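Local atomic coordinates of probable adenylyl-sulfate kinase (Synechocystis sp., PDB entry 5CB8), a protein that catalyses the ATP-dependent phosphorylation of adenosine 5'-phosphosulfate to 3'-phosphoadenylyl sulfate, a step in making activated sulfate. Residues L123-V127 and Y161-T165. Numbering follows the deposited sequence.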
ATOM      1  N   LEU B 123      -0.387  11.756 -13.570  1.00 19.29           N
ATOM      2  CA  LEU B 123      -0.635  13.154 -13.901  1.00 18.57           C
ATOM      3  C   LEU B 123      -0.205  14.013 -12.726  1.00 20.04           C
ATOM      4  O   LEU B 123      -0.767  13.894 -11.631  1.00 21.15           O
ATOM      5  CB  LEU B 123      -2.127  13.390 -14.152  1.00 23.18           C
ATOM      6  CG  LEU B 123      -2.735  12.884 -15.451  1.00 27.92           C
ATOM      7  CD1 LEU B 123      -4.144  13.454 -15.634  1.00 30.30           C
ATOM      8  CD2 LEU B 123      -1.824  13.287 -16.597  1.00 30.94           C
ATOM      9  N   GLU B 124       0.781  14.879 -12.945  1.00 16.96           N
ATOM     10  CA  GLU B 124       1.253  15.773 -11.889  1.00 18.69           C
ATOM     11  C   GLU B 124       0.412  17.048 -11.895  1.00 20.11           C
ATOM     12  O   GLU B 124       0.384  17.781 -12.886  1.00 19.24           O
ATOM     13  CB  GLU B 124       2.732  16.126 -12.097  1.00 15.07           C
ATOM     14  CG  GLU B 124       3.337  17.004 -10.992  1.00 18.69           C
ATOM     15  CD  GLU B 124       4.790  17.369 -11.270  1.00 23.30           C
ATOM     16  OE1 GLU B 124       5.124  17.689 -12.432  1.00 23.00           O
ATOM     17  OE2 GLU B 124       5.607  17.344 -10.327  1.00 23.63           O
ATOM     18  N   VAL B 125      -0.268  17.313 -10.789  1.00 16.64           N
ATOM     19  CA  VAL B 125      -1.099  18.499 -10.683  1.00 14.99           C
ATOM     20  C   VAL B 125      -0.445  19.446  -9.676  1.00 18.12           C
ATOM     21  O   VAL B 125      -0.326  19.115  -8.497  1.00 16.68           O
ATOM     22  CB  VAL B 125      -2.526  18.126 -10.225  1.00 15.11           C
ATOM     23  CG1 VAL B 125      -3.406  19.371 -10.137  1.00 17.44           C
ATOM     24  CG2 VAL B 125      -3.148  17.106 -11.191  1.00 20.40           C
ATOM     25  N   PHE B 126       0.009  20.607 -10.150  1.00 16.21           N
ATOM     26  CA  PHE B 126       0.618  21.614  -9.277  1.00 14.72           C
ATOM     27  C   PHE B 126      -0.492  22.486  -8.687  1.00 14.89           C
ATOM     28  O   PHE B 126      -1.064  23.328  -9.378  1.00 15.53           O
ATOM     29  CB  PHE B 126       1.592  22.482 -10.091  1.00 16.80           C
ATOM     30  CG  PHE B 126       2.334  23.523  -9.283  1.00 16.12           C
ATOM     31  CD1 PHE B 126       2.357  23.479  -7.892  1.00 19.44           C
ATOM     32  CD2 PHE B 126       3.012  24.549  -9.929  1.00 21.29           C
ATOM     33  CE1 PHE B 126       3.039  24.440  -7.159  1.00 14.54           C
ATOM     34  CE2 PHE B 126       3.703  25.512  -9.205  1.00 18.89           C
ATOM     35  CZ  PHE B 126       3.712  25.454  -7.811  1.00 15.15           C
ATOM     36  N   VAL B 127      -0.815  22.257  -7.419  1.00 14.83           N
ATOM     37  CA  VAL B 127      -1.743  23.119  -6.707  1.00 14.69           C
ATOM     38  C   VAL B 127      -0.931  24.288  -6.181  1.00 19.14           C
ATOM     39  O   VAL B 127      -0.241  24.175  -5.153  1.00 18.93           O
ATOM     40  CB  VAL B 127      -2.440  22.362  -5.572  1.00 14.38           C
ATOM     41  CG1 VAL B 127      -3.491  23.255  -4.920  1.00 17.63           C
ATOM     42  CG2 VAL B 127      -3.099  21.099  -6.126  1.00 14.46           C
ATOM     43  N   TYR B 161      10.397  23.745  -0.791  1.00 16.55           N
ATOM     44  CA  TYR B 161       9.335  23.292  -1.684  1.00 13.68           C
ATOM     45  C   TYR B 161       9.838  23.552  -3.087  1.00 15.88           C
ATOM     46  O   TYR B 161      10.157  24.696  -3.443  1.00 14.75           O
ATOM     47  CB  TYR B 161       7.968  23.969  -1.469  1.00 13.72           C
ATOM     48  CG  TYR B 161       6.981  23.371  -2.456  1.00 15.05           C
ATOM     49  CD1 TYR B 161       6.453  22.097  -2.244  1.00 12.84           C
ATOM     50  CD2 TYR B 161       6.650  24.030  -3.636  1.00 15.51           C
ATOM     51  CE1 TYR B 161       5.594  21.514  -3.164  1.00 14.20           C
ATOM     52  CE2 TYR B 161       5.801  23.457  -4.559  1.00 18.37           C
ATOM     53  CZ  TYR B 161       5.278  22.199  -4.320  1.00 13.17           C
ATOM     54  OH  TYR B 161       4.427  21.623  -5.243  1.00 14.79           O
ATOM     55  N   GLU B 162       9.938  22.490  -3.873  1.00 14.25           N
ATOM     56  CA  GLU B 162      10.444  22.603  -5.235  1.00 14.89           C
ATOM     57  C   GLU B 162       9.276  22.494  -6.208  1.00 19.58           C
ATOM     58  O   GLU B 162       8.753  21.405  -6.438  1.00 17.87           O
ATOM     59  CB  GLU B 162      11.470  21.497  -5.505  1.00 15.23           C
ATOM     60  CG  GLU B 162      12.623  21.482  -4.497  1.00 17.83           C
ATOM     61  CD  GLU B 162      13.590  20.329  -4.712  1.00 18.50           C
ATOM     62  OE1 GLU B 162      13.224  19.356  -5.409  1.00 17.38           O
ATOM     63  OE2 GLU B 162      14.720  20.386  -4.174  1.00 19.75           O
ATOM     64  N   PRO B 163       8.861  23.630  -6.782  1.00 22.92           N
ATOM     65  CA  PRO B 163       7.643  23.626  -7.599  1.00 23.70           C
ATOM     66  C   PRO B 163       7.827  22.868  -8.907  1.00 24.31           C
ATOM     67  O   PRO B 163       8.903  22.928  -9.503  1.00 22.88           O
ATOM     68  CB  PRO B 163       7.414  25.115  -7.887  1.00 22.06           C
ATOM     69  CG  PRO B 163       8.771  25.730  -7.798  1.00 31.72           C
ATOM     70  CD  PRO B 163       9.492  24.963  -6.721  1.00 23.97           C
ATOM     71  N   PRO B 164       6.789  22.142  -9.342  1.00 18.32           N
ATOM     72  CA  PRO B 164       6.830  21.475 -10.644  1.00 16.92           C
ATOM     73  C   PRO B 164       7.188  22.464 -11.751  1.00 20.00           C
ATOM     74  O   PRO B 164       6.681  23.585 -11.762  1.00 20.81           O
ATOM     75  CB  PRO B 164       5.386  20.999 -10.820  1.00 15.36           C
ATOM     76  CG  PRO B 164       4.954  20.690  -9.434  1.00 17.69           C
ATOM     77  CD  PRO B 164       5.570  21.793  -8.586  1.00 18.82           C
ATOM     78  N   THR B 165       8.072  22.065 -12.655  1.00 18.36           N
ATOM     79  CA  THR B 165       8.439  22.936 -13.763  1.00 22.14           C
ATOM     80  C   THR B 165       7.622  22.592 -15.003  1.00 28.17           C
ATOM     81  O   THR B 165       7.461  23.420 -15.905  1.00 25.03           O
ATOM     82  CB  THR B 165       9.931  22.825 -14.090  1.00 27.75           C
ATOM     83  OG1 THR B 165      10.281  21.442 -14.246  1.00 30.24           O
ATOM     84  CG2 THR B 165      10.768  23.446 -12.967  1.00 26.36           C
TER
HETATM   85  O   HOH W   1       7.288  19.060 -13.391  1.00 24.93           O
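E124 and F126, two residues of strand 122-127 that face the same way, meet the proline-rich loop Y161-T165 and illustrate how a strand of a parallel sheet can hold an irregular segment almost entirely through side chains. E124 reaches out fully extended, CG anti to the backbone N (chi1 -177°), and lays its carboxylate against the P164 ring, with E124 OE2 3.5 Å from P164 CG. That oxygen is engaged in a salt bridge to R112, whose NH2 also binds the carbonyl of E162, so one arginine ties the strand's acid to the loop. The other oxygen, E124 OE1, accepts a bond from a water at 2.7 Å, and this water in turn weakly accepts from the T165 amide.

One step past V125, which points away from the loop, F126 presents a ring face to P164. P164 CD lies 3.7 Å from the F126 ring centroid and only 12° off its normal, a CH-pi contact. Farther out on the same ring, F126 CZ packs against P163 CB at 3.7 Å, while F126 CE1 lies 3.9 Å from Y161 CE2, at the edge of the tyrosine ring. The Y161 hydroxyl is hydrogen-bonded to the T31 hydroxyl (OG1) of strand 26-31, and the tyrosine side chain comes close to G32, part of the ATP-binding loop by similarity.

The chemistry is thus divided: the C-H groups of P164 CD, probably made slightly positive by the adjoining ring nitrogen, suit the F126 face, whereas the buried carboxylate is satisfied by arginine and water, joining an inner strand of the sheet to the loop.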